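Local coordinates for protein group 1 truncated hemoglobin GlbN (Synechocystis sp., PDB 1S6A) that binds one heme group, whose iron takes up oxygen, and forms a very stable complex with the gas, at residues D19-R24 with L92-E97. Residues are numbered along the deposited sequence; the frame is centred on the assembly and turned at random.
Sequences DKFYER and LATLKE
Thr94 OG1 has two polar partners: the stronger is the carbonyl O of Asp90, one turn back on its own helix, while from across the contact Arg24 NE reaches it in a weak hydrogen bond of 3.4 Å, bent to 136° at the hydrogen. The same oxygen rests 3.5 Å from Phe21 CA. With the hydroxyl beside the backbone N of Thr94 (chi1 -67°), CG2, anti to the backbone N, presses on the other helix at Lys20 CB, 3.6 Å away. Beyond it Lys20 bends off to a salt bridge with Glu23, NZ to OE2 at 2.8 Å. In this truncated globin the contact packs helix 10-26 against helix 81-98: the segment axes come within 9.1 Å and run 127° apart, and Phe21 and Thr94 form the close backbone point. Arg24 stretches across this crossing, CG anti to the backbone N, then kinks at chi3 to lay one guanidinium face over Ala93 CB, which sits 3.5 Å from NH1. At the guanidinium edge Arg24 NH2 meets Glu97 OE2 in a 3.3 Å salt bridge, the two planes strongly tilted. A leucine in place of Arg24 would probably leave the Glu97 carboxylate without its cationic mate and Ala93 CB without its flat cover. On the inner side, Phe21 leans on Val87 and Leu91 of helix 81-98, and Phe21 CD2 lies over the centre of the Tyr22 ring, with the heme about 7 Å from the Phe21 side chain.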
loop_
_atom_site.group_PDB
_atom_site.type_symbol
_atom_site.label_atom_id
_atom_site.label_comp_id
_atom_site.label_asym_id
_atom_site.label_seq_id
_atom_site.Cartn_x
_atom_site.Cartn_y
_atom_site.Cartn_z
ATOM N N ASP A 19 9.476 1.279 2.882
ATOM C CA ASP A 19 10.406 2.409 2.776
ATOM C C ASP A 19 10.600 2.841 1.379
ATOM O O ASP A 19 10.444 4.037 1.099
ATOM C CB ASP A 19 11.760 2.115 3.419
ATOM C CG ASP A 19 11.672 2.070 4.917
ATOM O OD1 ASP A 19 10.651 2.440 5.497
ATOM O OD2 ASP A 19 12.575 1.645 5.630
ATOM N N LYS A 20 10.931 1.892 0.495
ATOM C CA LYS A 20 11.155 2.174 -0.918
ATOM C C LYS A 20 9.907 2.659 -1.656
ATOM O O LYS A 20 9.981 3.533 -2.530
ATOM C CB LYS A 20 11.736 0.950 -1.664
ATOM C CG LYS A 20 13.138 0.456 -1.184
ATOM C CD LYS A 20 14.006 1.641 -0.773
ATOM C CE LYS A 20 14.674 1.459 0.659
ATOM N NZ LYS A 20 15.045 2.756 1.393
ATOM N N PHE A 21 8.777 2.034 -1.347
ATOM C CA PHE A 21 7.473 2.417 -1.895
ATOM C C PHE A 21 7.216 3.928 -1.612
ATOM O O PHE A 21 6.872 4.668 -2.518
ATOM C CB PHE A 21 6.395 1.490 -1.296
ATOM C CG PHE A 21 4.965 1.951 -1.526
ATOM C CD1 PHE A 21 4.422 1.983 -2.821
ATOM C CD2 PHE A 21 4.165 2.356 -0.444
ATOM C CE1 PHE A 21 3.102 2.417 -3.054
ATOM C CE2 PHE A 21 2.825 2.796 -0.654
ATOM C CZ PHE A 21 2.305 2.822 -1.975
ATOM N N TYR A 22 7.391 4.384 -0.362
ATOM C CA TYR A 22 7.081 5.777 -0.037
ATOM C C TYR A 22 8.093 6.736 -0.677
ATOM O O TYR A 22 7.724 7.835 -1.081
ATOM C CB TYR A 22 6.860 6.009 1.467
ATOM C CG TYR A 22 5.462 5.512 1.885
ATOM C CD1 TYR A 22 4.316 6.050 1.285
ATOM C CD2 TYR A 22 5.296 4.459 2.830
ATOM C CE1 TYR A 22 3.036 5.606 1.594
ATOM C CE2 TYR A 22 4.016 3.995 3.147
ATOM C CZ TYR A 22 2.886 4.574 2.517
ATOM O OH TYR A 22 1.607 4.121 2.811
ATOM N N GLU A 23 9.341 6.287 -0.859
ATOM C CA GLU A 23 10.322 7.072 -1.636
ATOM C C GLU A 23 9.846 7.294 -3.074
ATOM O O GLU A 23 9.925 8.416 -3.609
ATOM C CB GLU A 23 11.731 6.431 -1.604
ATOM C CG GLU A 23 12.387 6.550 -0.254
ATOM C CD GLU A 23 13.692 5.769 -0.149
ATOM O OE1 GLU A 23 14.324 5.551 -1.223
ATOM O OE2 GLU A 23 14.063 5.366 1.020
ATOM N N ARG A 24 9.364 6.229 -3.701
ATOM C CA ARG A 24 8.773 6.310 -5.013
ATOM C C ARG A 24 7.502 7.181 -5.017
ATOM O O ARG A 24 7.386 8.043 -5.879
ATOM C CB ARG A 24 8.479 4.920 -5.553
ATOM C CG ARG A 24 7.916 4.887 -6.978
ATOM C CD ARG A 24 7.732 3.445 -7.526
ATOM N NE ARG A 24 8.953 2.651 -7.421
ATOM C CZ ARG A 24 9.780 2.375 -8.441
ATOM N NH1 ARG A 24 9.531 2.823 -9.666
ATOM N NH2 ARG A 24 10.856 1.633 -8.234
ATOM N N LEU A 92 3.896 -2.219 -6.980
ATOM C CA LEU A 92 4.406 -3.295 -7.843
ATOM C C LEU A 92 5.787 -3.003 -8.464
ATOM O O LEU A 92 6.645 -3.888 -8.482
ATOM C CB LEU A 92 3.359 -3.754 -8.880
ATOM C CG LEU A 92 1.967 -4.172 -8.357
ATOM C CD1 LEU A 92 1.053 -4.520 -9.533
ATOM C CD2 LEU A 92 1.980 -5.284 -7.374
ATOM N N ALA A 93 6.000 -1.763 -8.899
ATOM C CA ALA A 93 7.316 -1.314 -9.391
ATOM C C ALA A 93 8.417 -1.491 -8.337
ATOM O O ALA A 93 9.527 -1.977 -8.646
ATOM C CB ALA A 93 7.259 0.170 -9.950
ATOM N N THR A 94 8.088 -1.145 -7.091
ATOM C CA THR A 94 8.999 -1.282 -5.954
ATOM C C THR A 94 9.397 -2.755 -5.719
ATOM O O THR A 94 10.587 -3.075 -5.577
ATOM C CB THR A 94 8.306 -0.744 -4.683
ATOM O OG1 THR A 94 8.131 0.665 -4.830
ATOM C CG2 THR A 94 9.207 -0.929 -3.387
ATOM N N LEU A 95 8.399 -3.632 -5.670
ATOM C CA LEU A 95 8.656 -5.066 -5.479
ATOM C C LEU A 95 9.508 -5.635 -6.639
ATOM O O LEU A 95 10.456 -6.392 -6.415
ATOM C CB LEU A 95 7.345 -5.826 -5.386
ATOM C CG LEU A 95 6.470 -5.539 -4.157
ATOM C CD1 LEU A 95 5.245 -6.441 -4.264
ATOM C CD2 LEU A 95 7.224 -5.763 -2.848
ATOM N N LYS A 96 9.162 -5.244 -7.854
ATOM C CA LYS A 96 9.883 -5.663 -9.033
ATOM C C LYS A 96 11.340 -5.257 -8.911
ATOM O O LYS A 96 12.246 -6.074 -9.039
ATOM C CB LYS A 96 9.242 -5.034 -10.241
ATOM C CG LYS A 96 9.983 -5.286 -11.529
ATOM C CD LYS A 96 9.124 -6.134 -12.449
ATOM C CE LYS A 96 9.852 -6.384 -13.781
ATOM N NZ LYS A 96 9.541 -5.250 -14.713
ATOM N N GLU A 97 11.563 -3.990 -8.589
ATOM C CA GLU A 97 12.894 -3.473 -8.348
ATOM C C GLU A 97 13.639 -4.251 -7.281
ATOM O O GLU A 97 14.869 -4.349 -7.327
ATOM C CB GLU A 97 12.799 -2.023 -7.914
ATOM C CG GLU A 97 13.835 -1.160 -8.561
ATOM C CD GLU A 97 14.457 -0.245 -7.549
ATOM O OE1 GLU A 97 15.459 -0.686 -6.907
ATOM O OE2 GLU A 97 13.917 0.891 -7.377
#